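Local coordinates for mandelate racemase/muconate lactonizing enzyme family protein (Sorangium cellulosum, PDB 3S5S) that is of unassigned function but has the enolase-superfamily fold, with an alpha+beta N-terminal domain packed against a beta/alpha barrel domain, at residues A[17-22]-A[328-333]; A[34-39]-A[50-55]; A[300-305]-A[333-338]. One frame throughout, in Å; residues are numbered along the deposited sequence.

From the N terminus, residues 17-22 come first, on strand 7-25. Contact 2 then joins 34-39 to 50-55 and closes a short hairpin within the N-terminal sheet. It is nested in the long loop closed by contact 1, where 17-22 meets 328-333 of the barrel-domain sequence. Contact 3 opens at 300-305 and closes at 333-338. It follows contact 2 and crosses contact 1, with which it shares N333. Contacts 1 and 2 both touch contact 3 near the start of helix 303-316. I17 of contact 1 packs on S302, and E51 of contact 2 is probably hydrogen-bonded to the same serine. Contacts 1 and 2 do not touch but reach one sheet through neighbouring strands 7-25 and 28-42.

Contact 1: A[17-22]-A[328-333]; sequences IPLHEP and LFLAEN
A single beta bridge between L19 and L330 joins strand 7-25 of the N-terminal domain, near the corner it turns at H20 and E21, to the loop that follows strand 319-322 of the barrel domain. Two backbone bonds hold it. A331 N donates to P18 O at 2.8 Å. This bond is nearly straight (168°), although the donor sits above the carbonyl plane. H20 N donates to F329 O at 3.0 Å. Each acceptor also receives a CA-H contact from the residue between the bonds: L330 CA lies 3.4 Å from P18 O, and L19 CA lies 3.2 Å from F329 O. Each carbonyl oxygen thus has one hydrogen bond and one weaker CA-H contact.

The H20 ring folds back over the loop. Its CG stands beside the backbone N and anti to the carbonyl carbon (chi1 -59°), which carries the imidazole across to A331. There A331 CA sits over one face, 4.1 Å from the ring centroid, in a CH-pi contact. L328 O lies near the ring plane at the edge.

Aliphatic groups add to the bridge. The CG2 methyl of I17 meets E332 O at 3.5 Å and also touches L330 CB. The P18 ring touches two loop side chains. Its CB meets the A331 methyl, and its CD meets the carboxylate of E332, with OE1 3.4 Å away. This is a van der Waals contact of a carboxylate oxygen with a ring carbon; the side chains cross at a slant.

Beyond the two segments, the F329 ring meets the ring of F23, with planes about 60° apart. L330 also packs on A33 of strand 28-42. The arrangement fits the interdomain seam of the enolase superfamily, where the N-terminal domain lies against the barrel.

Contact 2: A[34-39]-A[50-55]; sequences ANLLVT and GEAAPL
N35 reaches across from strand 34-39 to E51 and A52 of the hairpin's second strand and to A53 just after it. Its CB lies 3.0 Å from A52 O. With chi1 at -65°, CG is on the far side from the carbonyl carbon and comes to 3.6 Å from A53 CA. OD1 is near the same CA and the A53 methyl. ND2 is the polar end and donates to E51 OE2 at 2.7 Å, with an N-H...O angle of 143°. The carboxylate oxygen lies nearly in the amide plane and uses its anti lone pair. The amide and carboxylate planes are turned 52° apart. ND2 also bonds V300 O, so two acceptors fix the amide's rotation. E51 is extended beyond CG, and its OE1 bonds S302 OG and A305 N.

Alongside, four backbone bonds tie the antiparallel hydrogen-bonded pairs L36-A52 and V38-G50. L36 CB and A52 CB touch at 4.0 Å on the face that also carries V38.

That face packs on the helices: L36 on helix 63-72, V38 and A52 on A106 of helix 101-117. On the side away from strand 47-52, strand 28-42 makes backbone hydrogen bonds to strand 7-25, N35 with L15 and L37 with E13.

Contact 3: A[300-305]-A[333-338]; sequences VESVLA and NPFDGG
The N-terminal end of helix 303-316, a helix of the barrel domain, packs against the turn and short strand at N333-G338. F335 is the main contact from the turn side. Its ring meets S302 and L304, and its CB meets V303. L304 CB sits over one ring face, 4.1 Å from the centroid and 17° off the normal, in a CH-pi contact. Farther along the same side chain, L304 CD2 meets F335 CE1 at 3.9 Å.

S302 is the N-cap. Its OG lies between the backbone N and the carbonyl carbon (chi1 77°), which lets it turn back to accept from L304 N at 3.1 Å. The same oxygen bonds E51 OE1 of the N-terminal domain. It also presses on the ring, coming to 2.9 Å from F335 CE2, a tight approach at an oblique angle.

V303 uses both methyls. CG1 meets F335 CB at 4.0 Å and G337 O at 3.6 Å. CG2 meets N333 ND2 at 3.6 Å, the two side chains crossing at about a right angle. The turn holds its own shape: N333 OD1 accepts from F335 N at 2.8 Å, an Asx turn whose donor lies above the amide's carbonyl plane.

The hydrogen bonds here stay within a segment or go elsewhere in the chain: D336 OD1 to Q360, and the D336 backbone to T358. The segments are joined mainly by apolar contact, with S302 OG, N333 ND2 and G337 O taking part only as van der Waals neighbours of carbon. The cap and the Asx turn are consistent with fixing S302 and F335 in place.

Contact 1: A[17-22]-A[328-333]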
loop_
_atom_site.group_PDB
_atom_site.type_symbol
_atom_site.label_atom_id
_atom_site.label_comp_id
_atom_site.label_asym_id
_atom_site.label_seq_id
_atom_site.Cartn_x
_atom_site.Cartn_y
_atom_site.Cartn_z
ATOM N N ILE A 17 9.583 15.214 -26.744
ATOM C CA ILE A 17 10.765 14.469 -27.172
ATOM C C ILE A 17 10.537 13.631 -28.432
ATOM O O ILE A 17 9.607 12.809 -28.470
ATOM C CB ILE A 17 11.248 13.556 -26.076
ATOM C CG1 ILE A 17 11.204 14.284 -24.733
ATOM C CG2 ILE A 17 12.674 13.086 -26.404
ATOM C CD1 ILE A 17 11.425 13.391 -23.521
ATOM N N PRO A 18 11.397 13.801 -29.446
ATOM C CA PRO A 18 11.275 13.015 -30.650
ATOM C C PRO A 18 11.456 11.507 -30.401
ATOM O O PRO A 18 12.253 11.095 -29.546
ATOM C CB PRO A 18 12.419 13.545 -31.533
ATOM C CG PRO A 18 12.861 14.800 -30.927
ATOM C CD PRO A 18 12.587 14.667 -29.484
ATOM N N LEU A 19 10.664 10.712 -31.116
ATOM C CA LEU A 19 10.830 9.271 -31.229
ATOM C C LEU A 19 11.654 9.054 -32.499
ATOM O O LEU A 19 11.504 9.834 -33.461
ATOM C CB LEU A 19 9.457 8.599 -31.336
ATOM C CG LEU A 19 8.509 8.802 -30.123
ATOM C CD1 LEU A 19 7.133 8.213 -30.327
ATOM C CD2 LEU A 19 9.103 8.221 -28.861
ATOM N N HIS A 20 12.544 8.052 -32.514
ATOM C CA HIS A 20 13.361 7.783 -33.724
ATOM C C HIS A 20 12.409 7.526 -34.908
ATOM O O HIS A 20 12.340 8.273 -35.919
ATOM C CB HIS A 20 14.240 6.543 -33.543
ATOM C CG HIS A 20 15.199 6.615 -32.396
ATOM N ND1 HIS A 20 16.459 7.165 -32.511
ATOM C CD2 HIS A 20 15.109 6.152 -31.127
ATOM C CE1 HIS A 20 17.093 7.064 -31.353
ATOM N NE2 HIS A 20 16.297 6.448 -30.496
ATOM N N GLU A 21 11.682 6.426 -34.732
ATOM C CA GLU A 21 10.557 6.013 -35.550
ATOM C C GLU A 21 9.321 6.231 -34.633
ATOM O O GLU A 21 9.459 6.186 -33.415
ATOM C CB GLU A 21 10.747 4.524 -35.955
ATOM C CG GLU A 21 10.661 3.549 -34.738
ATOM C CD GLU A 21 11.747 2.464 -34.696
ATOM O OE1 GLU A 21 11.574 1.442 -35.408
ATOM O OE2 GLU A 21 12.736 2.624 -33.917
ATOM N N PRO A 22 8.131 6.517 -35.210
ATOM C CA PRO A 22 6.857 6.420 -34.472
ATOM C C PRO A 22 6.708 5.108 -33.660
ATOM O O PRO A 22 7.221 4.059 -34.085
ATOM C CB PRO A 22 5.793 6.474 -35.583
ATOM C CG PRO A 22 6.547 6.822 -36.896
ATOM C CD PRO A 22 7.956 7.170 -36.527
ATOM N N LEU A 328 14.675 3.855 -24.730
ATOM C CA LEU A 328 15.351 3.342 -25.914
ATOM C C LEU A 328 14.782 3.866 -27.206
ATOM O O LEU A 328 15.468 3.797 -28.226
ATOM C CB LEU A 328 15.433 1.805 -25.935
ATOM C CG LEU A 328 15.994 1.083 -24.682
ATOM C CD1 LEU A 328 15.957 -0.444 -24.821
ATOM C CD2 LEU A 328 17.374 1.554 -24.367
ATOM N N PHE A 329 13.562 4.407 -27.172
ATOM C CA PHE A 329 12.841 4.813 -28.409
ATOM C C PHE A 329 12.865 6.327 -28.695
ATOM O O PHE A 329 12.355 6.819 -29.738
ATOM C CB PHE A 329 11.384 4.347 -28.328
ATOM C CG PHE A 329 11.228 2.888 -28.485
ATOM C CD1 PHE A 329 11.368 2.044 -27.401
ATOM C CD2 PHE A 329 10.973 2.343 -29.721
ATOM C CE1 PHE A 329 11.249 0.672 -27.556
ATOM C CE2 PHE A 329 10.847 0.953 -29.879
ATOM C CZ PHE A 329 10.989 0.121 -28.800
ATOM N N LEU A 330 13.450 7.052 -27.752
ATOM C CA LEU A 330 13.524 8.506 -27.789
ATOM C C LEU A 330 14.861 8.968 -28.350
ATOM O O LEU A 330 15.940 8.513 -27.906
ATOM C CB LEU A 330 13.317 9.068 -26.388
ATOM C CG LEU A 330 12.003 8.670 -25.702
ATOM C CD1 LEU A 330 11.945 9.322 -24.348
ATOM C CD2 LEU A 330 10.775 9.082 -26.489
ATOM N N ALA A 331 14.766 9.911 -29.289
ATOM C CA ALA A 331 15.896 10.436 -30.020
ATOM C C ALA A 331 16.713 11.383 -29.183
ATOM O O ALA A 331 17.782 11.804 -29.595
ATOM C CB ALA A 331 15.405 11.154 -31.274
ATOM N N GLU A 332 16.205 11.766 -28.028
ATOM C CA GLU A 332 16.951 12.625 -27.109
ATOM C C GLU A 332 16.641 12.235 -25.698
ATOM O O GLU A 332 15.656 11.566 -25.433
ATOM C CB GLU A 332 16.532 14.086 -27.247
ATOM C CG GLU A 332 17.170 14.793 -28.353
ATOM C CD GLU A 332 16.227 15.786 -29.025
ATOM O OE1 GLU A 332 15.305 16.322 -28.341
ATOM O OE2 GLU A 332 16.430 16.014 -30.249
ATOM N N ASN A 333 17.474 12.712 -24.796
ATOM C CA ASN A 333 17.297 12.540 -23.367
ATOM C C ASN A 333 17.542 13.905 -22.775
ATOM O O ASN A 333 18.710 14.309 -22.608
ATOM C CB ASN A 333 18.304 11.533 -22.794
ATOM C CG ASN A 333 18.175 11.388 -21.281
ATOM O OD1 ASN A 333 17.456 12.147 -20.649
ATOM N ND2 ASN A 333 18.852 10.413 -20.700
#

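Contact 2: A[34-39]-A[50-55]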
loop_
_atom_site.group_PDB
_atom_site.type_symbol
_atom_site.label_atom_id
_atom_site.label_comp_id
_atom_site.label_asym_id
_atom_site.label_seq_id
_atom_site.Cartn_x
_atom_site.Cartn_y
_atom_site.Cartn_z
ATOM N N ALA A 34 4.651 13.636 -26.645
ATOM C CA ALA A 34 4.042 14.906 -26.245
ATOM C C ALA A 34 3.670 14.864 -24.733
ATOM O O ALA A 34 2.514 14.678 -24.331
ATOM C CB ALA A 34 2.811 15.254 -27.163
ATOM N N ASN A 35 4.692 15.043 -23.905
ATOM C CA ASN A 35 4.565 14.914 -22.478
ATOM C C ASN A 35 4.580 16.298 -21.783
ATOM O O ASN A 35 4.532 17.343 -22.449
ATOM C CB ASN A 35 5.655 13.976 -21.957
ATOM C CG ASN A 35 5.491 12.546 -22.481
ATOM O OD1 ASN A 35 4.632 12.264 -23.336
ATOM N ND2 ASN A 35 6.318 11.624 -21.959
ATOM N N LEU A 36 4.564 16.294 -20.449
ATOM C CA LEU A 36 4.677 17.521 -19.694
ATOM C C LEU A 36 5.683 17.294 -18.603
ATOM O O LEU A 36 5.833 16.153 -18.094
ATOM C CB LEU A 36 3.361 17.909 -19.029
ATOM C CG LEU A 36 2.176 18.159 -19.937
ATOM C CD1 LEU A 36 0.901 18.283 -19.088
ATOM C CD2 LEU A 36 2.417 19.390 -20.795
ATOM N N LEU A 37 6.343 18.383 -18.238
ATOM C CA LEU A 37 7.210 18.378 -17.077
ATOM C C LEU A 37 6.559 19.270 -16.021
ATOM O O LEU A 37 6.224 20.467 -16.292
ATOM C CB LEU A 37 8.618 18.893 -17.439
ATOM C CG LEU A 37 9.556 19.103 -16.247
ATOM C CD1 LEU A 37 10.001 17.793 -15.659
ATOM C CD2 LEU A 37 10.729 19.979 -16.640
ATOM N N VAL A 38 6.355 18.660 -14.856
ATOM C CA VAL A 38 5.790 19.306 -13.669
ATOM C C VAL A 38 6.898 19.436 -12.653
ATOM O O VAL A 38 7.594 18.462 -12.343
ATOM C CB VAL A 38 4.637 18.487 -13.069
ATOM C CG1 VAL A 38 4.195 19.082 -11.777
ATOM C CG2 VAL A 38 3.468 18.468 -14.034
ATOM N N THR A 39 7.067 20.652 -12.159
ATOM C CA THR A 39 8.041 20.964 -11.119
ATOM C C THR A 39 7.249 21.449 -9.921
ATOM O O THR A 39 6.422 22.358 -10.014
ATOM C CB THR A 39 9.023 22.103 -11.533
ATOM O OG1 THR A 39 9.582 21.844 -12.829
ATOM C CG2 THR A 39 10.182 22.238 -10.549
ATOM N N GLY A 50 8.188 15.800 -11.909
ATOM C CA GLY A 50 7.369 14.730 -12.390
ATOM C C GLY A 50 7.077 14.870 -13.862
ATOM O O GLY A 50 7.289 15.931 -14.440
ATOM N N GLU A 51 6.571 13.788 -14.456
ATOM C CA GLU A 51 6.323 13.672 -15.885
ATOM C C GLU A 51 4.886 13.180 -16.150
ATOM O O GLU A 51 4.452 12.164 -15.624
ATOM C CB GLU A 51 7.345 12.699 -16.508
ATOM C CG GLU A 51 6.983 12.247 -17.929
ATOM C CD GLU A 51 8.096 11.507 -18.635
ATOM O OE1 GLU A 51 9.106 11.156 -17.971
ATOM O OE2 GLU A 51 7.940 11.267 -19.863
ATOM N N ALA A 52 4.141 13.924 -16.954
ATOM C CA ALA A 52 2.875 13.438 -17.499
ATOM C C ALA A 52 3.139 12.915 -18.908
ATOM O O ALA A 52 3.685 13.615 -19.764
ATOM C CB ALA A 52 1.818 14.549 -17.499
ATOM N N ALA A 53 2.752 11.678 -19.145
ATOM C CA ALA A 53 2.969 11.050 -20.444
ATOM C C ALA A 53 1.624 10.482 -20.911
ATOM O O ALA A 53 1.468 9.260 -21.042
ATOM C CB ALA A 53 4.000 9.944 -20.330
ATOM N N PRO A 54 0.642 11.351 -21.136
ATOM C CA PRO A 54 -0.637 10.816 -21.552
ATOM C C PRO A 54 -0.495 10.206 -22.927
ATOM O O PRO A 54 0.321 10.656 -23.736
ATOM C CB PRO A 54 -1.529 12.063 -21.631
ATOM C CG PRO A 54 -0.569 13.224 -21.946
ATOM C CD PRO A 54 0.656 12.833 -21.099
ATOM N N LEU A 55 -1.275 9.175 -23.194
ATOM C CA LEU A 55 -1.158 8.466 -24.440
ATOM C C LEU A 55 -2.571 8.318 -24.955
ATOM O O LEU A 55 -3.342 7.482 -24.464
ATOM C CB LEU A 55 -0.452 7.120 -24.247
ATOM C CG LEU A 55 -0.154 6.305 -25.530
ATOM C CD1 LEU A 55 0.783 7.028 -26.491
ATOM C CD2 LEU A 55 0.419 4.958 -25.185
#

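Contact 3: A[300-305]-A[333-338]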
loop_
_atom_site.group_PDB
_atom_site.type_symbol
_atom_site.label_atom_id
_atom_site.label_comp_id
_atom_site.label_asym_id
_atom_site.label_seq_id
_atom_site.Cartn_x
_atom_site.Cartn_y
_atom_site.Cartn_z
ATOM N N VAL A 300 4.394 6.196 -22.960
ATOM C CA VAL A 300 5.624 6.517 -23.760
ATOM C C VAL A 300 6.401 7.577 -22.993
ATOM O O VAL A 300 6.153 8.751 -23.153
ATOM C CB VAL A 300 5.294 6.994 -25.173
ATOM C CG1 VAL A 300 6.557 7.403 -25.925
ATOM C CG2 VAL A 300 4.529 5.920 -25.939
ATOM N N GLU A 301 7.312 7.132 -22.139
ATOM C CA GLU A 301 7.874 7.924 -21.040
ATOM C C GLU A 301 9.379 8.182 -21.213
ATOM O O GLU A 301 10.107 7.319 -21.705
ATOM C CB GLU A 301 7.604 7.188 -19.699
ATOM C CG GLU A 301 6.093 6.955 -19.426
ATOM C CD GLU A 301 5.776 6.031 -18.243
ATOM O OE1 GLU A 301 6.694 5.485 -17.591
ATOM O OE2 GLU A 301 4.581 5.800 -17.989
ATOM N N SER A 302 9.860 9.349 -20.788
ATOM C CA SER A 302 11.304 9.582 -20.722
ATOM C C SER A 302 11.897 8.810 -19.539
ATOM O O SER A 302 11.206 8.027 -18.846
ATOM C CB SER A 302 11.586 11.070 -20.528
ATOM O OG SER A 302 11.359 11.508 -19.168
ATOM N N VAL A 303 13.180 9.067 -19.320
ATOM C CA VAL A 303 13.986 8.619 -18.188
ATOM C C VAL A 303 13.346 8.953 -16.827
ATOM O O VAL A 303 13.448 8.203 -15.848
ATOM C CB VAL A 303 15.421 9.265 -18.374
ATOM C CG1 VAL A 303 16.023 9.868 -17.107
ATOM C CG2 VAL A 303 16.366 8.317 -19.105
ATOM N N LEU A 304 12.676 10.086 -16.772
ATOM C CA LEU A 304 12.049 10.531 -15.543
ATOM C C LEU A 304 10.942 9.594 -15.025
ATOM O O LEU A 304 11.076 9.009 -13.941
ATOM C CB LEU A 304 11.553 11.979 -15.701
ATOM C CG LEU A 304 10.722 12.594 -14.573
ATOM C CD1 LEU A 304 11.199 12.185 -13.280
ATOM C CD2 LEU A 304 10.675 14.141 -14.617
ATOM N N ALA A 305 9.847 9.478 -15.750
ATOM C CA ALA A 305 8.761 8.610 -15.296
ATOM C C ALA A 305 9.226 7.134 -15.259
ATOM O O ALA A 305 8.835 6.376 -14.348
ATOM C CB ALA A 305 7.508 8.779 -16.184
ATOM N N ASN A 333 17.474 12.712 -24.796
ATOM C CA ASN A 333 17.297 12.540 -23.367
ATOM C C ASN A 333 17.542 13.905 -22.775
ATOM O O ASN A 333 18.710 14.309 -22.608
ATOM C CB ASN A 333 18.304 11.533 -22.794
ATOM C CG ASN A 333 18.175 11.388 -21.281
ATOM O OD1 ASN A 333 17.456 12.147 -20.649
ATOM N ND2 ASN A 333 18.852 10.413 -20.700
ATOM N N PRO A 334 16.468 14.644 -22.484
ATOM C CA PRO A 334 16.674 15.994 -21.919
ATOM C C PRO A 334 16.938 16.006 -20.396
ATOM O O PRO A 334 16.811 17.059 -19.770
ATOM C CB PRO A 334 15.353 16.710 -22.220
ATOM C CG PRO A 334 14.342 15.635 -22.237
ATOM C CD PRO A 334 15.053 14.388 -22.801
ATOM N N PHE A 335 17.291 14.855 -19.815
ATOM C CA PHE A 335 17.499 14.720 -18.353
ATOM C C PHE A 335 18.879 14.175 -17.965
ATOM O O PHE A 335 19.472 13.429 -18.712
ATOM C CB PHE A 335 16.474 13.741 -17.779
ATOM C CG PHE A 335 15.051 14.196 -17.897
ATOM C CD1 PHE A 335 14.554 15.203 -17.062
ATOM C CD2 PHE A 335 14.207 13.625 -18.835
ATOM C CE1 PHE A 335 13.235 15.623 -17.148
ATOM C CE2 PHE A 335 12.879 14.023 -18.919
ATOM C CZ PHE A 335 12.381 15.029 -18.070
ATOM N N ASP A 336 19.358 14.552 -16.784
ATOM C CA ASP A 336 20.551 13.962 -16.158
ATOM C C ASP A 336 20.030 13.034 -15.107
ATOM O O ASP A 336 18.922 13.278 -14.624
ATOM C CB ASP A 336 21.401 15.037 -15.463
ATOM C CG ASP A 336 22.006 16.034 -16.457
ATOM O OD1 ASP A 336 22.592 15.575 -17.514
ATOM O OD2 ASP A 336 21.904 17.268 -16.162
ATOM N N GLY A 337 20.822 12.011 -14.744
ATOM C CA GLY A 337 20.502 11.116 -13.632
ATOM C C GLY A 337 19.437 10.063 -13.926
ATOM O O GLY A 337 18.978 9.923 -15.064
ATOM N N GLY A 338 19.037 9.314 -12.906
ATOM C CA GLY A 338 18.144 8.203 -13.128
ATOM C C GLY A 338 18.890 6.888 -13.169
ATOM O O GLY A 338 20.078 6.817 -12.825
#